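PDB 5UJC: MMACHC-like protein from Caenorhabditis elegans, which binds cobalamin in vitamin B12 trafficking and probably catalyses reductive removal of the upper ligand of cyanocobalamin and methylcobalamin. Local coordinates for residues F45-D50 / P130-Q135; I118-S123 / F186-I191. All blocks are in the same frame, centred on the assembly; numbering follows the deposited sequence.

Contact 1. Residues F45-D50 / P130-Q135; sequences FALPYD and PKILMQ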
ATOM      1  N   PHE A  45     -12.037  -9.412 -11.392  1.00 13.01           N
ATOM      2  CA  PHE A  45     -11.041  -9.334 -10.347  1.00 12.16           C
ATOM      3  C   PHE A  45     -10.952 -10.608  -9.500  1.00 12.16           C
ATOM      4  O   PHE A  45     -10.057 -10.750  -8.705  1.00 12.86           O
ATOM      5  CB  PHE A  45     -11.348  -8.125  -9.449  1.00 12.42           C
ATOM      6  CG  PHE A  45     -11.159  -6.819 -10.147  1.00 11.58           C
ATOM      7  CD1 PHE A  45      -9.894  -6.332 -10.367  1.00 12.31           C
ATOM      8  CD2 PHE A  45     -12.250  -6.108 -10.637  1.00 12.14           C
ATOM      9  CE1 PHE A  45      -9.707  -5.158 -11.049  1.00 13.26           C
ATOM     10  CE2 PHE A  45     -12.070  -4.922 -11.295  1.00 13.71           C
ATOM     11  CZ  PHE A  45     -10.797  -4.436 -11.485  1.00 12.37           C
ATOM     12  N   ALA A  46     -11.922 -11.514  -9.630  1.00 12.94           N
ATOM     13  CA  ALA A  46     -11.888 -12.751  -8.851  1.00 13.98           C
ATOM     14  C   ALA A  46     -10.555 -13.498  -9.095  1.00 13.37           C
ATOM     15  O   ALA A  46     -10.107 -13.603 -10.215  1.00 14.83           O
ATOM     16  CB  ALA A  46     -13.068 -13.633  -9.217  1.00 15.09           C
ATOM     17  N   LEU A  47      -9.934 -13.984  -8.025  1.00 13.39           N
ATOM     18  CA  LEU A  47      -8.651 -14.636  -8.123  1.00 14.50           C
ATOM     19  C   LEU A  47      -8.830 -16.153  -8.178  1.00 15.19           C
ATOM     20  O   LEU A  47      -9.707 -16.698  -7.491  1.00 15.48           O
ATOM     21  CB  LEU A  47      -7.790 -14.266  -6.924  1.00 15.80           C
ATOM     22  CG  LEU A  47      -7.469 -12.783  -6.808  1.00 16.78           C
ATOM     23  CD1 LEU A  47      -6.865 -12.467  -5.432  1.00 17.50           C
ATOM     24  CD2 LEU A  47      -6.520 -12.359  -7.919  1.00 21.55           C
ATOM     25  N   PRO A  48      -7.978 -16.844  -8.969  1.00 15.77           N
ATOM     26  CA  PRO A  48      -8.190 -18.263  -9.273  1.00 18.12           C
ATOM     27  C   PRO A  48      -7.554 -19.209  -8.229  1.00 17.52           C
ATOM     28  O   PRO A  48      -6.700 -20.017  -8.561  1.00 20.66           O
ATOM     29  CB  PRO A  48      -7.515 -18.416 -10.634  1.00 19.60           C
ATOM     30  CG  PRO A  48      -6.382 -17.467 -10.566  1.00 21.44           C
ATOM     31  CD  PRO A  48      -6.928 -16.263  -9.834  1.00 17.71           C
ATOM     32  N   TYR A  49      -7.996 -19.085  -6.987  1.00 15.48           N
ATOM     33  CA  TYR A  49      -7.538 -19.937  -5.901  1.00 15.76           C
ATOM     34  C   TYR A  49      -8.717 -20.354  -5.072  1.00 15.46           C
ATOM     35  O   TYR A  49      -9.714 -19.619  -4.980  1.00 17.21           O
ATOM     36  CB  TYR A  49      -6.520 -19.186  -5.013  1.00 16.15           C
ATOM     37  CG  TYR A  49      -5.355 -18.658  -5.782  1.00 16.58           C
ATOM     38  CD1 TYR A  49      -4.280 -19.471  -6.084  1.00 18.79           C
ATOM     39  CD2 TYR A  49      -5.344 -17.356  -6.243  1.00 16.44           C
ATOM     40  CE1 TYR A  49      -3.234 -19.005  -6.849  1.00 19.10           C
ATOM     41  CE2 TYR A  49      -4.296 -16.870  -6.976  1.00 17.37           C
ATOM     42  CZ  TYR A  49      -3.243 -17.704  -7.288  1.00 18.94           C
ATOM     43  OH  TYR A  49      -2.203 -17.238  -8.026  1.00 26.46           O
ATOM     44  N   ASP A  50      -8.598 -21.495  -4.406  1.00 18.79           N
ATOM     45  CA  ASP A  50      -9.633 -21.942  -3.460  1.00 19.63           C
ATOM     46  C   ASP A  50      -9.864 -20.929  -2.338  1.00 16.48           C
ATOM     47  O   ASP A  50      -8.935 -20.189  -1.940  1.00 16.53           O
ATOM     48  CB  ASP A  50      -9.263 -23.308  -2.855  1.00 23.65           C
ATOM     49  CG  ASP A  50      -9.257 -24.444  -3.895  1.00 33.11           C
ATOM     50  OD1 ASP A  50      -9.823 -24.272  -4.997  1.00 31.75           O
ATOM     51  OD2 ASP A  50      -8.660 -25.506  -3.602  1.00 43.89           O
ATOM     52  N   PRO A 130      -5.856  -3.657 -12.975  1.00 11.22           N
ATOM     53  CA  PRO A 130      -5.075  -4.060 -11.810  1.00 10.40           C
ATOM     54  C   PRO A 130      -5.284  -5.527 -11.484  1.00  9.49           C
ATOM     55  O   PRO A 130      -6.391  -6.015 -11.536  1.00 11.55           O
ATOM     56  CB  PRO A 130      -5.615  -3.167 -10.693  1.00 12.09           C
ATOM     57  CG  PRO A 130      -6.175  -1.991 -11.400  1.00 13.64           C
ATOM     58  CD  PRO A 130      -6.758  -2.544 -12.664  1.00 12.07           C
ATOM     59  N   LYS A 131      -4.198  -6.225 -11.169  1.00  9.56           N
ATOM     60  CA  LYS A 131      -4.293  -7.634 -10.839  1.00 10.35           C
ATOM     61  C   LYS A 131      -4.939  -7.906  -9.513  1.00  9.26           C
ATOM     62  O   LYS A 131      -5.522  -8.985  -9.330  1.00 11.09           O
ATOM     63  CB  LYS A 131      -2.925  -8.297 -10.903  1.00 11.76           C
ATOM     64  CG  LYS A 131      -2.312  -8.273 -12.283  1.00 17.89           C
ATOM     65  CD  LYS A 131      -1.265  -9.363 -12.483  1.00 24.12           C
ATOM     66  CE  LYS A 131      -1.914 -10.682 -12.869  1.00 26.64           C
ATOM     67  NZ  LYS A 131      -1.007 -11.537 -13.698  1.00 30.61           N
ATOM     68  N   ILE A 132      -4.805  -6.986  -8.554  1.00  8.90           N
ATOM     69  CA  ILE A 132      -5.451  -7.147  -7.262  1.00  9.27           C
ATOM     70  C   ILE A 132      -5.808  -5.793  -6.691  1.00  9.04           C
ATOM     71  O   ILE A 132      -5.062  -4.812  -6.876  1.00 10.21           O
ATOM     72  CB  ILE A 132      -4.594  -7.985  -6.296  1.00 11.31           C
ATOM     73  CG1 ILE A 132      -5.452  -8.479  -5.111  1.00 13.32           C
ATOM     74  CG2 ILE A 132      -3.370  -7.212  -5.826  1.00 12.11           C
ATOM     75  CD1 ILE A 132      -4.795  -9.579  -4.331  1.00 13.10           C
ATOM     76  N   LEU A 133      -6.995  -5.708  -6.081  1.00  9.34           N
ATOM     77  CA  LEU A 133      -7.519  -4.433  -5.591  1.00  9.73           C
ATOM     78  C   LEU A 133      -7.166  -4.276  -4.130  1.00  8.50           C
ATOM     79  O   LEU A 133      -7.734  -4.936  -3.252  1.00  8.93           O
ATOM     80  CB  LEU A 133      -9.038  -4.354  -5.827  1.00  9.27           C
ATOM     81  CG  LEU A 133      -9.426  -4.336  -7.309  1.00  9.60           C
ATOM     82  CD1 LEU A 133     -10.914  -4.285  -7.436  1.00 10.96           C
ATOM     83  CD2 LEU A 133      -8.770  -3.166  -8.049  1.00 11.80           C
ATOM     84  N   MET A 134      -6.170  -3.446  -3.875  1.00  8.50           N
ATOM     85  CA  MET A 134      -5.544  -3.380  -2.555  1.00  8.65           C
ATOM     86  C   MET A 134      -6.430  -2.844  -1.449  1.00  8.07           C
ATOM     87  O   MET A 134      -6.357  -3.304  -0.306  1.00  9.13           O
ATOM     88  CB  MET A 134      -4.281  -2.531  -2.631  1.00  9.27           C
ATOM     89  CG  MET A 134      -3.187  -3.159  -3.392  1.00  9.36           C
ATOM     90  SD  MET A 134      -2.623  -4.671  -2.621  1.00 11.25           S
ATOM     91  CE  MET A 134      -1.222  -5.058  -3.637  1.00 11.21           C
ATOM     92  N   GLN A 135      -7.287  -1.882  -1.776  1.00  7.97           N
ATOM     93  CA  GLN A 135      -8.186  -1.332  -0.747  1.00  8.17           C
ATOM     94  C   GLN A 135      -9.204  -2.366  -0.306  1.00  7.97           C
ATOM     95  O   GLN A 135      -9.560  -2.446   0.872  1.00  9.09           O
ATOM     96  CB  GLN A 135      -8.865  -0.052  -1.235  1.00  9.45           C
ATOM     97  CG  GLN A 135      -7.854   1.047  -1.530  1.00  9.09           C
ATOM     98  CD  GLN A 135      -8.380   2.060  -2.499  1.00  9.17           C
ATOM     99  OE1 GLN A 135      -8.822   1.713  -3.601  1.00 10.05           O
ATOM    100  NE2 GLN A 135      -8.361   3.331  -2.098  1.00  9.24           N
TER
HETATM  101  O   HOH W   1      -8.173  -8.956  -8.477  1.00 12.90           O

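Contact 2. Residues I118-S123 / F186-I191; sequences ILHDYS and FRSVLI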
ATOM      1  N   ILE A 118       3.474 -13.224  -6.017  1.00 14.00           N
ATOM      2  CA  ILE A 118       3.533 -11.857  -5.502  1.00 14.45           C
ATOM      3  C   ILE A 118       2.845 -10.923  -6.484  1.00 13.34           C
ATOM      4  O   ILE A 118       3.154 -10.939  -7.684  1.00 16.12           O
ATOM      5  CB  ILE A 118       5.002 -11.352  -5.274  1.00 18.86           C
ATOM      6  CG1 ILE A 118       5.830 -12.351  -4.447  1.00 24.84           C
ATOM      7  CG2 ILE A 118       4.959  -9.952  -4.634  1.00 23.13           C
ATOM      8  CD1 ILE A 118       7.218 -11.841  -4.075  1.00 37.38           C
ATOM      9  N   LEU A 119       1.884 -10.142  -5.976  1.00 10.32           N
ATOM     10  CA  LEU A 119       1.186  -9.119  -6.770  0.94 10.02           C
ATOM     11  C   LEU A 119       1.396  -7.783  -6.107  1.00 10.51           C
ATOM     12  O   LEU A 119       1.231  -7.668  -4.915  1.00 13.44           O
ATOM     13  CB  LEU A 119      -0.333  -9.436  -6.816  0.94 11.94           C
ATOM     14  CG  LEU A 119      -0.711 -10.700  -7.583  0.94 15.05           C
ATOM     15  CD1 LEU A 119      -2.215 -10.937  -7.474  0.94 16.22           C
ATOM     16  CD2 LEU A 119      -0.299 -10.605  -9.058  0.94 19.99           C
ATOM     17  N   HIS A 120       1.744  -6.769  -6.890  1.00  9.41           N
ATOM     18  CA  HIS A 120       1.960  -5.423  -6.338  1.00  8.36           C
ATOM     19  C   HIS A 120       0.766  -4.543  -6.554  1.00  8.76           C
ATOM     20  O   HIS A 120      -0.104  -4.843  -7.389  1.00  9.38           O
ATOM     21  CB  HIS A 120       3.190  -4.803  -6.981  1.00  9.24           C
ATOM     22  CG  HIS A 120       4.387  -5.668  -6.900  1.00 11.90           C
ATOM     23  ND1 HIS A 120       4.897  -6.122  -5.698  1.00 14.13           N
ATOM     24  CD2 HIS A 120       5.129  -6.249  -7.871  1.00 14.44           C
ATOM     25  CE1 HIS A 120       5.915  -6.936  -5.941  1.00 17.61           C
ATOM     26  NE2 HIS A 120       6.088  -7.012  -7.251  1.00 17.14           N
ATOM     27  N   ASP A 121       0.710  -3.430  -5.839  1.00  8.48           N
ATOM     28  CA  ASP A 121      -0.360  -2.444  -6.082  1.00  8.69           C
ATOM     29  C   ASP A 121      -0.401  -1.967  -7.551  1.00  8.60           C
ATOM     30  O   ASP A 121      -1.466  -1.701  -8.089  1.00 10.03           O
ATOM     31  CB  ASP A 121      -0.230  -1.245  -5.114  1.00  8.96           C
ATOM     32  CG  ASP A 121       0.999  -0.432  -5.346  1.00 10.66           C
ATOM     33  OD1 ASP A 121       2.102  -1.000  -5.292  1.00 11.54           O
ATOM     34  OD2 ASP A 121       0.860   0.783  -5.573  1.00 12.78           O
ATOM     35  N   TYR A 122       0.759  -1.898  -8.177  1.00  8.71           N
ATOM     36  CA  TYR A 122       0.885  -1.442  -9.550  1.00  9.02           C
ATOM     37  C   TYR A 122       0.842  -2.557 -10.586  1.00  9.59           C
ATOM     38  O   TYR A 122       0.939  -2.274 -11.785  1.00 10.21           O
ATOM     39  CB  TYR A 122       2.160  -0.627  -9.714  1.00  9.40           C
ATOM     40  CG  TYR A 122       3.429  -1.316  -9.291  1.00  9.77           C
ATOM     41  CD1 TYR A 122       4.038  -2.243 -10.087  1.00 10.49           C
ATOM     42  CD2 TYR A 122       3.972  -1.079  -8.054  1.00 10.04           C
ATOM     43  CE1 TYR A 122       5.191  -2.886  -9.679  1.00 11.78           C
ATOM     44  CE2 TYR A 122       5.124  -1.719  -7.635  1.00 10.37           C
ATOM     45  CZ  TYR A 122       5.771  -2.564  -8.474  1.00 10.40           C
ATOM     46  OH  TYR A 122       6.962  -3.177  -8.069  1.00 13.63           O
ATOM     47  N   SER A 123       0.666  -3.813 -10.150  1.00  8.87           N
ATOM     48  CA  SER A 123       0.636  -4.929 -11.116  1.00 10.35           C
ATOM     49  C   SER A 123      -0.622  -4.837 -11.976  1.00  9.68           C
ATOM     50  O   SER A 123      -1.721  -4.648 -11.454  1.00 11.07           O
ATOM     51  CB  SER A 123       0.669  -6.278 -10.405  1.00 10.99           C
ATOM     52  OG  SER A 123       1.891  -6.477  -9.731  1.00 10.56           O
ATOM     53  N   PHE A 186      -0.622   0.634   0.416  1.00  7.31           N
ATOM     54  CA  PHE A 186      -0.593  -0.800   0.154  1.00  6.80           C
ATOM     55  C   PHE A 186       0.555  -1.093  -0.813  1.00  7.08           C
ATOM     56  O   PHE A 186       0.841  -0.299  -1.678  1.00 10.04           O
ATOM     57  CB  PHE A 186      -1.915  -1.257  -0.424  1.00  7.20           C
ATOM     58  CG  PHE A 186      -3.077  -1.008   0.484  1.00  8.22           C
ATOM     59  CD1 PHE A 186      -3.243  -1.776   1.638  1.00  9.58           C
ATOM     60  CD2 PHE A 186      -3.978   0.026   0.237  1.00  9.32           C
ATOM     61  CE1 PHE A 186      -4.335  -1.552   2.475  1.00 10.44           C
ATOM     62  CE2 PHE A 186      -5.077   0.226   1.066  1.00  8.83           C
ATOM     63  CZ  PHE A 186      -5.247  -0.540   2.169  1.00  8.95           C
ATOM     64  N   ARG A 187       1.239  -2.207  -0.625  1.00  7.33           N
ATOM     65  CA  ARG A 187       2.404  -2.512  -1.468  1.00  7.25           C
ATOM     66  C   ARG A 187       2.264  -3.823  -2.231  1.00  7.45           C
ATOM     67  O   ARG A 187       2.437  -3.842  -3.457  1.00  9.41           O
ATOM     68  CB  ARG A 187       3.718  -2.482  -0.650  1.00  8.20           C
ATOM     69  CG  ARG A 187       4.036  -1.087  -0.106  1.00  8.52           C
ATOM     70  CD  ARG A 187       4.286  -0.082  -1.220  1.00  8.56           C
ATOM     71  NE  ARG A 187       4.566   1.260  -0.721  1.00  8.15           N
ATOM     72  CZ  ARG A 187       4.608   2.330  -1.494  1.00  9.19           C
ATOM     73  NH1 ARG A 187       4.556   2.202  -2.828  1.00 10.37           N
ATOM     74  NH2 ARG A 187       4.730   3.538  -0.950  1.00  9.97           N
ATOM     75  N   SER A 188       2.051  -4.928  -1.531  1.00  8.19           N
ATOM     76  CA  SER A 188       2.073  -6.232  -2.187  1.00  8.41           C
ATOM     77  C   SER A 188       1.145  -7.203  -1.493  1.00  8.15           C
ATOM     78  O   SER A 188       0.841  -7.063  -0.310  1.00 10.11           O
ATOM     79  CB  SER A 188       3.507  -6.843  -2.215  1.00 11.38           C
ATOM     80  OG  SER A 188       4.438  -5.987  -2.842  1.00 13.99           O
ATOM     81  N   VAL A 189       0.698  -8.201  -2.241  1.00  8.25           N
ATOM     82  CA  VAL A 189       0.033  -9.341  -1.677  1.00  8.49           C
ATOM     83  C   VAL A 189       0.788 -10.598  -2.080  1.00  9.01           C
ATOM     84  O   VAL A 189       1.142 -10.775  -3.246  1.00 10.16           O
ATOM     85  CB  VAL A 189      -1.433  -9.441  -2.151  1.00  9.52           C
ATOM     86  CG1 VAL A 189      -2.018 -10.805  -1.816  1.00 10.07           C
ATOM     87  CG2 VAL A 189      -2.287  -8.324  -1.538  1.00  9.51           C
ATOM     88  N   LEU A 190       1.069 -11.428  -1.090  1.00  9.36           N
ATOM     89  CA  LEU A 190       1.654 -12.752  -1.281  1.00  9.37           C
ATOM     90  C   LEU A 190       0.559 -13.789  -1.180  1.00  9.86           C
ATOM     91  O   LEU A 190      -0.240 -13.753  -0.243  1.00 11.05           O
ATOM     92  CB  LEU A 190       2.698 -13.027  -0.214  1.00 11.57           C
ATOM     93  CG  LEU A 190       3.792 -11.998  -0.009  1.00 15.45           C
ATOM     94  CD1 LEU A 190       4.686 -12.408   1.140  1.00 15.95           C
ATOM     95  CD2 LEU A 190       4.603 -11.766  -1.237  1.00 24.11           C
ATOM     96  N   ILE A 191       0.482 -14.668  -2.166  1.00 11.09           N
ATOM     97  CA  ILE A 191      -0.525 -15.726  -2.165  1.00 11.46           C
ATOM     98  C   ILE A 191       0.207 -17.064  -2.103  1.00 12.64           C
ATOM     99  O   ILE A 191       1.149 -17.279  -2.836  1.00 13.22           O
ATOM    100  CB  ILE A 191      -1.399 -15.657  -3.430  1.00 11.95           C
ATOM    101  CG1 ILE A 191      -2.042 -14.259  -3.552  1.00 13.53           C
ATOM    102  CG2 ILE A 191      -2.483 -16.755  -3.403  1.00 13.88           C
ATOM    103  CD1 ILE A 191      -2.857 -14.040  -4.823  1.00 14.47           C
TER
HETATM  104  O   HOH W   2       4.493  -0.078  -4.580  1.00  9.71           O

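Contact 1. Residues F45-D50 / P130-Q135
Phe45 lays its ring against Leu133, the main side-chain meeting between the loop 45-50 and the residues leading into helix 134-140. The bond from CA to CB of Phe45 points toward residues 130-135. CG lies anti to the carbonyl carbon (chi1 -68°), which brings one ring face over Leu133. From there the ring atoms divide their neighbours. CG of Phe45 lies 3.7 Å from CD1 of Leu133. The ring atom CD1 of Phe45 is 3.7 Å from CG of Leu133. CE1 of Phe45 reaches the edge contact, 3.5 Å from the carbonyl O of Pro130, which sits near the ring plane. CD2 and CE2 also face the CD1 methyl of Leu133, and CZ is more loosely placed near both methyls. The CD1 methyl of Leu133 stands over the centre of the Phe45 ring, 3.6 Å from the centroid and 9° off the normal, a CH-pi contact. The two side chains cross at about a right angle. Leu47 makes a second, smaller apolar contact, its CD1 3.7 Å from CD1 of Ile132. Between the two apolar pairs the backbones are bridged by a water. It donates to Phe45 O at 2.6 Å and to Lys131 O at 2.8 Å, serving two carbonyls at once. Phe45, Pro130, Ile132 and Leu133 all line the co-methylcobalamin pocket, so this packing forms part of its wall. Leu133 is the N-cap residue of helix 134-140. Leu47 and Ile132 lie against helix 32-39, both touching Tyr35, and Ile132 lies beside Leu119 of strand 117-120.

Contact 2. Residues I118-S123 / F186-I191
Strands 118-120 and 186-191 run antiparallel, their axes 4.6 Å apart, and Leu119 and Val189 form a hydrogen-bonded pair. Leu119 N hydrogen-bonds Val189 O at 2.9 Å, and Val189 N hydrogen-bonds Leu119 O at 2.8 Å. On one face, the CG1 of Ile118 presses on CD2 of Leu190 at 3.5 Å, tight for two carbons. Ser188 OG lies in the plane of the His120 ring and bonds ND1 of His120 at 2.9 Å; either could be the donor. In His120, chi1 of -53° sets the ring beside the backbone N, and chi2 of -58° turns its ND1 edge to the serine. Past the strand end, Asp121 N bonds Arg187 O at 3.0 Å, from above the carbonyl plane. Asp121 OD1 takes a bond from a water at 2.7 Å, and Arg187 NH1 donates to the same water. Arg187 NE bonds Ser60. An alanine in place of Asp121 would probably leave this water without its acceptor and Arg187 without the nearby negative charge. Asp121 O and Phe186 O each bond co-methylcobalamin, so the polar end of this edge-strand pairing supplies backbone acceptors to the bound ligand.

How the contacts relate
Contacts 1 and 2 have centres about 10 Å apart and touch directly. Their segments alternate along the chain, and a short loop joins 118-123 to 130-135. Lys131 N lies 2.9 Å from Ser123 O, a probable hydrogen bond between the two ends of that loop. Met134 fills the other junction: its CE is 3.4 Å from Asp121 N, and its CB is 3.5 Å from CB of Phe186. Both contacts meet at co-methylcobalamin. One ligand nitrogen is shared between them, with Ile132 O as its partner in contact 1, while Met134 N and Gln135 NE2 bond ligand oxygens. Contact 1 thus gives loop and helix-start groups to the pocket, and contact 2 gives the turn after strand 117-120 and the start of strand 185-196.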